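DUF3244 domain-containing protein (Bacteroides vulgatus ATCC 8482, PDB 3D33) is of unknown function but folds as an immunoglobulin-like beta-sandwich of two antiparallel sheets. Local coordinates at residues Leu42-Pro47 against Val72-Ile77; Asp50-Ile55 against Glu66-Glu71. All blocks are in the same frame, centred on the assembly; numbering follows the deposited sequence. Where two conformers were deposited one is given.

Contact 1. Residues Leu42-Pro47 against Val72-Ile77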
ATOM      1  N   LEU A  42      -4.985  -3.006  -3.133  1.00 18.30           N
ATOM      2  CA  LEU A  42      -4.814  -3.476  -1.773  1.00 17.83           C
ATOM      3  C   LEU A  42      -6.091  -4.145  -1.297  1.00 20.44           C
ATOM      4  O   LEU A  42      -7.175  -3.618  -1.468  1.00 21.01           O
ATOM      5  CB  LEU A  42      -4.460  -2.331  -0.822  1.00 20.32           C
ATOM      6  CG  LEU A  42      -4.348  -2.671   0.658  1.00 22.27           C
ATOM      7  CD1 LEU A  42      -3.342  -1.734   1.362  1.00 23.68           C
ATOM      8  CD2 LEU A  42      -5.713  -2.639   1.387  1.00 22.92           C
ATOM      9  N   LYS A  43      -5.930  -5.316  -0.706  1.00 19.97           N
ATOM     10  CA  LYS A  43      -7.048  -6.001  -0.056  1.00 20.33           C
ATOM     11  C   LYS A  43      -6.729  -6.262   1.390  1.00 20.91           C
ATOM     12  O   LYS A  43      -5.589  -6.536   1.734  1.00 23.33           O
ATOM     13  CB  LYS A  43      -7.325  -7.289  -0.782  1.00 22.19           C
ATOM     14  CG  LYS A  43      -7.863  -7.024  -2.172  1.00 26.70           C
ATOM     15  CD  LYS A  43      -8.540  -8.226  -2.745  1.00 26.65           C
ATOM     16  CE  LYS A  43      -9.117  -7.910  -4.100  1.00 26.32           C
ATOM     17  NZ  LYS A  43     -10.183  -8.890  -4.429  1.00 25.76           N
ATOM     18  N   ASN A  44      -7.766  -6.202   2.221  1.00 18.82           N
ATOM     19  CA  ASN A  44      -7.633  -6.395   3.652  1.00 19.65           C
ATOM     20  C   ASN A  44      -8.737  -7.383   4.033  1.00 18.40           C
ATOM     21  O   ASN A  44      -9.919  -7.038   3.984  1.00 17.06           O
ATOM     22  CB  ASN A  44      -7.805  -5.067   4.395  1.00 18.71           C
ATOM     23  CG  ASN A  44      -7.713  -5.215   5.910  1.00 18.56           C
ATOM     24  OD1 ASN A  44      -7.671  -6.326   6.432  1.00 19.69           O
ATOM     25  ND2 ASN A  44      -7.725  -4.082   6.621  1.00 22.59           N
ATOM     26  N   ALA A  45      -8.343  -8.593   4.403  1.00 19.78           N
ATOM     27  CA  ALA A  45      -9.289  -9.680   4.675  1.00 19.09           C
ATOM     28  C   ALA A  45      -9.970  -9.557   6.038  1.00 19.45           C
ATOM     29  O   ALA A  45     -10.931 -10.307   6.330  1.00 20.03           O
ATOM     30  CB  ALA A  45      -8.616 -11.039   4.557  1.00 22.01           C
ATOM     31  N   SER A  46      -9.500  -8.638   6.871  1.00 19.45           N
ATOM     32  CA  SER A  46     -10.049  -8.474   8.219  0.50 21.60           C
ATOM     33  C   SER A  46     -10.049  -6.993   8.610  1.00 20.87           C
ATOM     34  O   SER A  46      -9.264  -6.575   9.473  1.00 23.74           O
ATOM     35  CB  SER A  46      -9.241  -9.310   9.227  0.50 22.32           C
ATOM     36  OG  SER A  46      -8.760 -10.499   8.631  0.50 23.21           O
ATOM     37  N   PRO A  47     -10.921  -6.183   7.970  1.00 20.55           N
ATOM     38  CA  PRO A  47     -10.970  -4.742   8.252  1.00 22.24           C
ATOM     39  C   PRO A  47     -11.272  -4.517   9.723  1.00 21.31           C
ATOM     40  O   PRO A  47     -12.247  -5.035  10.234  1.00 22.63           O
ATOM     41  CB  PRO A  47     -12.127  -4.237   7.373  1.00 24.37           C
ATOM     42  CG  PRO A  47     -12.332  -5.289   6.359  1.00 21.83           C
ATOM     43  CD  PRO A  47     -11.928  -6.565   6.962  1.00 21.27           C
ATOM     44  N   VAL A  72     -14.064   1.396   7.935  1.00 27.25           N
ATOM     45  CA  VAL A  72     -15.180   0.887   7.141  1.00 28.66           C
ATOM     46  C   VAL A  72     -14.845   0.774   5.657  1.00 28.41           C
ATOM     47  O   VAL A  72     -15.408  -0.069   4.963  1.00 28.58           O
ATOM     48  CB  VAL A  72     -16.485   1.710   7.346  1.00 28.98           C
ATOM     49  CG1 VAL A  72     -16.971   1.550   8.769  1.00 34.80           C
ATOM     50  CG2 VAL A  72     -16.285   3.186   6.985  1.00 31.67           C
ATOM     51  N   GLN A  73     -13.921   1.608   5.175  1.00 24.12           N
ATOM     52  CA  GLN A  73     -13.514   1.596   3.774  1.00 25.20           C
ATOM     53  C   GLN A  73     -12.195   0.847   3.504  1.00 24.23           C
ATOM     54  O   GLN A  73     -11.684   0.852   2.386  1.00 24.21           O
ATOM     55  CB  GLN A  73     -13.363   3.034   3.292  1.00 26.71           C
ATOM     56  CG  GLN A  73     -14.622   3.878   3.404  1.00 28.76           C
ATOM     57  CD  GLN A  73     -14.361   5.359   3.117  1.00 30.16           C
ATOM     58  OE1 GLN A  73     -13.425   5.715   2.391  1.00 39.06           O
ATOM     59  NE2 GLN A  73     -15.196   6.225   3.692  1.00 48.66           N
ATOM     60  N   SER A  74     -11.656   0.189   4.521  1.00 20.00           N
ATOM     61  CA  SER A  74     -10.308  -0.373   4.454  1.00 19.93           C
ATOM     62  C   SER A  74     -10.174  -1.766   3.829  1.00 21.33           C
ATOM     63  O   SER A  74      -9.061  -2.267   3.744  1.00 22.68           O
ATOM     64  CB  SER A  74      -9.681  -0.383   5.854  1.00 22.44           C
ATOM     65  OG  SER A  74     -10.296  -1.346   6.677  1.00 23.89           O
ATOM     66  N   ALA A  75     -11.286  -2.391   3.398  1.00 18.18           N
ATOM     67  CA  ALA A  75     -11.221  -3.731   2.822  1.00 17.82           C
ATOM     68  C   ALA A  75     -10.538  -3.821   1.446  1.00 19.24           C
ATOM     69  O   ALA A  75     -10.032  -4.897   1.057  1.00 20.03           O
ATOM     70  CB  ALA A  75     -12.634  -4.327   2.742  1.00 16.80           C
ATOM     71  N   TYR A  76     -10.553  -2.715   0.711  1.00 18.95           N
ATOM     72  CA  TYR A  76     -10.235  -2.714  -0.728  1.00 18.46           C
ATOM     73  C   TYR A  76      -9.995  -1.292  -1.205  1.00 20.19           C
ATOM     74  O   TYR A  76     -10.855  -0.421  -1.028  1.00 19.53           O
ATOM     75  CB  TYR A  76     -11.385  -3.321  -1.507  1.00 18.67           C
ATOM     76  CG  TYR A  76     -11.283  -3.290  -3.010  1.00 18.40           C
ATOM     77  CD1 TYR A  76     -10.493  -4.217  -3.685  1.00 25.34           C
ATOM     78  CD2 TYR A  76     -12.004  -2.379  -3.769  1.00 19.96           C
ATOM     79  CE1 TYR A  76     -10.399  -4.214  -5.066  1.00 25.96           C
ATOM     80  CE2 TYR A  76     -11.927  -2.382  -5.148  1.00 25.16           C
ATOM     81  CZ  TYR A  76     -11.110  -3.291  -5.788  1.00 25.47           C
ATOM     82  OH  TYR A  76     -11.055  -3.296  -7.166  1.00 27.46           O
ATOM     83  N   ILE A  77      -8.840  -1.083  -1.834  1.00 20.04           N
ATOM     84  CA  ILE A  77      -8.390   0.230  -2.292  1.00 21.57           C
ATOM     85  C   ILE A  77      -7.669  -0.029  -3.605  1.00 21.85           C
ATOM     86  O   ILE A  77      -6.872  -0.964  -3.685  1.00 21.14           O
ATOM     87  CB  ILE A  77      -7.406   0.884  -1.237  1.00 20.89           C
ATOM     88  CG1 ILE A  77      -8.123   1.203   0.086  1.00 30.71           C
ATOM     89  CG2 ILE A  77      -6.733   2.139  -1.783  1.00 28.99           C
ATOM     90  CD1 ILE A  77      -9.284   2.208  -0.054  1.00 33.21           C
TER
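Strand 39-44 pairs here with strand 76-80, an edge strand of one sheet of the immunoglobulin-like sandwich, and Leu42 and Ile77 form an antiparallel hydrogen-bonded pair. Leu42 N gives a nearly straight bond to Ile77 O (2.8 Å), and Ile77 N returns a more bent bond to Leu42 O. Their side chains turn inward, CB to CB 4.4 Å. On the outer face Lys43 and Tyr76 run side by side, the extended lysine bringing CE to the ring edge, 4.0 Å from Tyr76 CD1. Past this pair regular pairing stops, but the backbones stay close and Asn44 N still donates to Ala75 O (2.9 Å), from well above that carbonyl's plane. Asn44 CB points toward 72-77, 3.1 Å from Ser74 O; with CG anti to the backbone N (chi1 178°), ND2 stands 3.7 Å from Ser74 O, while OD1 accepts from Ser46 N (3.0 Å) in an Asx turn. Replacing Asn44 by a leucine would probably leave Ser46 N without its acceptor and the turn less firmly set. Pro47 CG rests on Ala75 CB at 3.8 Å. Ser74 OG, near Pro47 CB, is hydrogen-bonded to Glu71 O. Backbone bonds thus hold the strand ends, with the Asx turn and one apolar Pro47-Ala75 contact beyond.

Contact 2. Residues Asp50-Ile55 against Glu66-Glu71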
ATOM      1  N   ASP A  50      -8.592   1.969  11.419  1.00 20.69           N
ATOM      2  CA  ASP A  50      -8.308   3.030  10.444  1.00 20.42           C
ATOM      3  C   ASP A  50      -6.898   2.793   9.894  1.00 20.46           C
ATOM      4  O   ASP A  50      -6.000   2.340  10.636  1.00 19.06           O
ATOM      5  CB  ASP A  50      -8.387   4.423  11.068  1.00 22.42           C
ATOM      6  CG  ASP A  50      -9.798   4.859  11.415  1.00 24.51           C
ATOM      7  OD1 ASP A  50     -10.799   4.243  10.984  1.00 23.14           O
ATOM      8  OD2 ASP A  50      -9.902   5.870  12.137  1.00 28.12           O
HETATM    9  N   MSE A  51      -6.719   3.129   8.610  1.00 19.05           N
HETATM   10  CA  MSE A  51      -5.450   2.897   7.930  0.70 21.60           C
HETATM   11  C   MSE A  51      -4.963   4.138   7.199  1.00 22.43           C
HETATM   12  O   MSE A  51      -5.737   5.055   6.873  1.00 21.09           O
HETATM   13  CB  MSE A  51      -5.582   1.788   6.894  0.70 21.17           C
HETATM   14  CG  MSE A  51      -5.971   0.439   7.409  0.70 26.99           C
HETATM   15 SE   MSE A  51      -5.785  -0.836   5.916  0.53 28.05          SE
HETATM   16  CE  MSE A  51      -6.333   0.377   4.325  0.70 20.36           C
ATOM     17  N   THR A  52      -3.656   4.195   6.994  1.00 21.96           N
ATOM     18  CA  THR A  52      -3.045   5.212   6.153  1.00 20.67           C
ATOM     19  C   THR A  52      -2.170   4.507   5.143  1.00 19.90           C
ATOM     20  O   THR A  52      -1.429   3.584   5.498  1.00 20.41           O
ATOM     21  CB  THR A  52      -2.171   6.191   6.943  1.00 22.40           C
ATOM     22  OG1 THR A  52      -2.977   6.905   7.896  1.00 22.26           O
ATOM     23  CG2 THR A  52      -1.510   7.176   5.968  1.00 22.33           C
ATOM     24  N   ILE A  53      -2.262   4.914   3.875  1.00 19.25           N
ATOM     25  CA  ILE A  53      -1.403   4.375   2.814  1.00 19.78           C
ATOM     26  C   ILE A  53      -0.543   5.560   2.343  1.00 20.39           C
ATOM     27  O   ILE A  53      -1.057   6.645   2.122  1.00 19.08           O
ATOM     28  CB  ILE A  53      -2.202   3.822   1.619  1.00 19.86           C
ATOM     29  CG1 ILE A  53      -3.097   2.676   2.083  1.00 25.47           C
ATOM     30  CG2 ILE A  53      -1.264   3.406   0.462  1.00 21.07           C
ATOM     31  CD1 ILE A  53      -3.998   2.097   1.003  1.00 26.91           C
ATOM     32  N   ARG A  54       0.762   5.344   2.274  1.00 20.59           N
ATOM     33  CA  ARG A  54       1.693   6.372   1.819  1.00 21.87           C
ATOM     34  C   ARG A  54       2.651   5.755   0.791  1.00 18.33           C
ATOM     35  O   ARG A  54       3.153   4.642   0.971  1.00 20.98           O
ATOM     36  CB  ARG A  54       2.438   6.957   3.012  1.00 22.91           C
ATOM     37  CG  ARG A  54       3.294   8.143   2.753  1.00 27.85           C
ATOM     38  CD  ARG A  54       3.658   8.818   4.114  1.00 29.48           C
ATOM     39  NE  ARG A  54       2.536   9.550   4.728  1.00 39.74           N
ATOM     40  CZ  ARG A  54       1.971   9.300   5.926  1.00 42.89           C
ATOM     41  NH1 ARG A  54       2.359   8.297   6.712  1.00 33.64           N
ATOM     42  NH2 ARG A  54       0.969  10.060   6.352  1.00 45.19           N
ATOM     43  N   ILE A  55       2.843   6.450  -0.324  1.00 18.87           N
ATOM     44  CA  ILE A  55       3.759   6.002  -1.335  1.00 18.61           C
ATOM     45  C   ILE A  55       4.804   7.108  -1.494  1.00 17.69           C
ATOM     46  O   ILE A  55       4.437   8.294  -1.638  1.00 16.44           O
ATOM     47  CB  ILE A  55       3.060   5.723  -2.670  1.00 20.14           C
ATOM     48  CG1 ILE A  55       1.978   4.654  -2.506  1.00 21.05           C
ATOM     49  CG2 ILE A  55       4.074   5.318  -3.767  1.00 18.40           C
ATOM     50  CD1 ILE A  55       1.194   4.418  -3.721  1.00 21.90           C
ATOM     51  N   GLU A  66      -0.751  10.002  -0.377  1.00 17.75           N
ATOM     52  CA  GLU A  66      -1.094   9.646   1.005  0.50 18.04           C
ATOM     53  C   GLU A  66      -2.601   9.717   1.179  1.00 18.76           C
ATOM     54  O   GLU A  66      -3.274  10.648   0.715  1.00 18.57           O
ATOM     55  CB  GLU A  66      -0.368  10.522   2.043  0.50 18.85           C
ATOM     56  CG  GLU A  66      -0.822  11.947   2.065  0.50 16.68           C
ATOM     57  CD  GLU A  66      -0.079  12.832   3.070  0.50 20.79           C
ATOM     58  OE1 GLU A  66       1.051  12.512   3.477  0.50 31.33           O
ATOM     59  OE2 GLU A  66      -0.658  13.854   3.426  0.50 21.75           O
ATOM     60  N   ASN A  67      -3.134   8.699   1.833  1.00 18.52           N
ATOM     61  CA  ASN A  67      -4.565   8.562   1.988  1.00 17.67           C
ATOM     62  C   ASN A  67      -4.882   7.959   3.365  1.00 17.50           C
ATOM     63  O   ASN A  67      -4.347   6.906   3.697  1.00 19.74           O
ATOM     64  CB  ASN A  67      -5.059   7.674   0.848  1.00 19.78           C
ATOM     65  CG  ASN A  67      -6.567   7.581   0.770  1.00 21.75           C
ATOM     66  OD1 ASN A  67      -7.270   8.184   1.561  1.00 19.69           O
ATOM     67  ND2 ASN A  67      -7.071   6.825  -0.216  1.00 25.16           N
ATOM     68  N   ASP A  68      -5.694   8.665   4.142  1.00 19.71           N
ATOM     69  CA  ASP A  68      -6.199   8.184   5.430  1.00 21.17           C
ATOM     70  C   ASP A  68      -7.527   7.497   5.181  1.00 22.79           C
ATOM     71  O   ASP A  68      -8.480   8.134   4.768  1.00 22.93           O
ATOM     72  CB  ASP A  68      -6.385   9.355   6.400  1.00 23.60           C
ATOM     73  CG  ASP A  68      -5.067   9.970   6.833  1.00 29.32           C
ATOM     74  OD1 ASP A  68      -4.037   9.285   6.787  1.00 27.01           O
ATOM     75  OD2 ASP A  68      -5.062  11.140   7.248  1.00 35.01           O
ATOM     76  N   ILE A  69      -7.568   6.190   5.401  1.00 20.72           N
ATOM     77  CA  ILE A  69      -8.710   5.383   5.022  1.00 21.00           C
ATOM     78  C   ILE A  69      -9.461   4.904   6.265  1.00 21.68           C
ATOM     79  O   ILE A  69      -8.905   4.144   7.075  1.00 21.56           O
ATOM     80  CB  ILE A  69      -8.259   4.167   4.156  1.00 21.10           C
ATOM     81  CG1 ILE A  69      -7.570   4.662   2.857  1.00 24.21           C
ATOM     82  CG2 ILE A  69      -9.467   3.273   3.858  1.00 22.45           C
ATOM     83  CD1 ILE A  69      -6.497   3.808   2.377  1.00 30.61           C
ATOM     84  N   PRO A  70     -10.725   5.322   6.428  1.00 21.78           N
ATOM     85  CA  PRO A  70     -11.428   4.842   7.620  1.00 21.75           C
ATOM     86  C   PRO A  70     -11.640   3.328   7.586  1.00 20.73           C
ATOM     87  O   PRO A  70     -11.699   2.732   6.512  1.00 22.79           O
ATOM     88  CB  PRO A  70     -12.775   5.566   7.583  1.00 23.58           C
ATOM     89  CG  PRO A  70     -12.753   6.417   6.372  1.00 24.58           C
ATOM     90  CD  PRO A  70     -11.567   6.175   5.571  1.00 22.68           C
ATOM     91  N   GLU A  71     -11.715   2.729   8.771  1.00 23.60           N
ATOM     92  CA  GLU A  71     -11.850   1.286   8.919  1.00 23.19           C
ATOM     93  C   GLU A  71     -12.910   0.733   7.992  1.00 24.71           C
ATOM     94  O   GLU A  71     -12.687  -0.267   7.322  1.00 24.84           O
ATOM     95  CB  GLU A  71     -12.179   0.919  10.369  1.00 24.33           C
ATOM     96  CG  GLU A  71     -12.656  -0.523  10.524  1.00 21.04           C
ATOM     97  CD  GLU A  71     -12.940  -0.890  11.959  1.00 26.07           C
ATOM     98  OE1 GLU A  71     -12.568  -0.106  12.854  1.00 30.93           O
ATOM     99  OE2 GLU A  71     -13.539  -1.956  12.188  1.00 30.58           O
TER
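A beta hairpin formed by strands 50-57 and 63-69 supplies this contact, at the border of the second sheet, where 63-69 is an edge strand. The two short strand segments run antiparallel at 170°. Met51 (a selenomethionine) with Ile69, and Ile53 with Asn67, are hydrogen-bonded pairs, each closed by two backbone bonds; Ile53 N to Asn67 O and Asn67 N to Ile53 O are both 2.9 Å. Thr52 with Asp68 and Arg54 with Glu66 are the non-hydrogen-bonded pairs between and beyond them, and their side chains bind instead, lying alongside each other on the outer face. Thr52 OG1 donates to Asp68 OD1 (2.8 Å) on the anti side of the carboxylate, well out of its plane. Arg54 bends at chi3 (-74°), which brings its guanidinium nearer the Glu66 side chain; Glu66 OE1 meets the edge of that group 3.5 Å from Arg54 NE, a long salt bridge, with the two planes steeply inclined. On the inner face Ile69 CD1 touches both Ile53 CD1, tightly at 3.3 Å, and Met51 CE at 3.9 Å. Ile77 of the opposing sheet touches both isoleucines, so this apolar cluster belongs to the core. Asn67 shares that face, its ND2 hydrogen-bonded to Tyr65 OH. Where the pairing ends, Asp50 OD1 takes the backbone N of Glu71 (2.8 Å) and ties the start of the following 3-10 turn to the first strand. One face carrying polar side-chain pairs, the other largely apolar where it faces the second sheet: this is the pattern of an edge hairpin in an immunoglobulin-like beta-sandwich.

In the fold
From the N terminus, the chain runs through strand 39-44 and the turn after it, then crosses to the other sheet as strand 50-57. A hairpin returns it along 63-69, and contact 2 closes that short loop. The chain then passes back through 70-75 to the first sheet, where strand 76-80 joins 39-44 and contact 1 closes the longer loop. Contact 2 is therefore nested inside contact 1, and each belongs to a different sheet. They lie about 11 Å apart between centres, and they meet in the interior: Ile77 CG1 packs on Ile69 CD1 at 3.8 Å, and Ser74 and Asn44 touch Met51, so the two pairings join the sheets of the sandwich across its core.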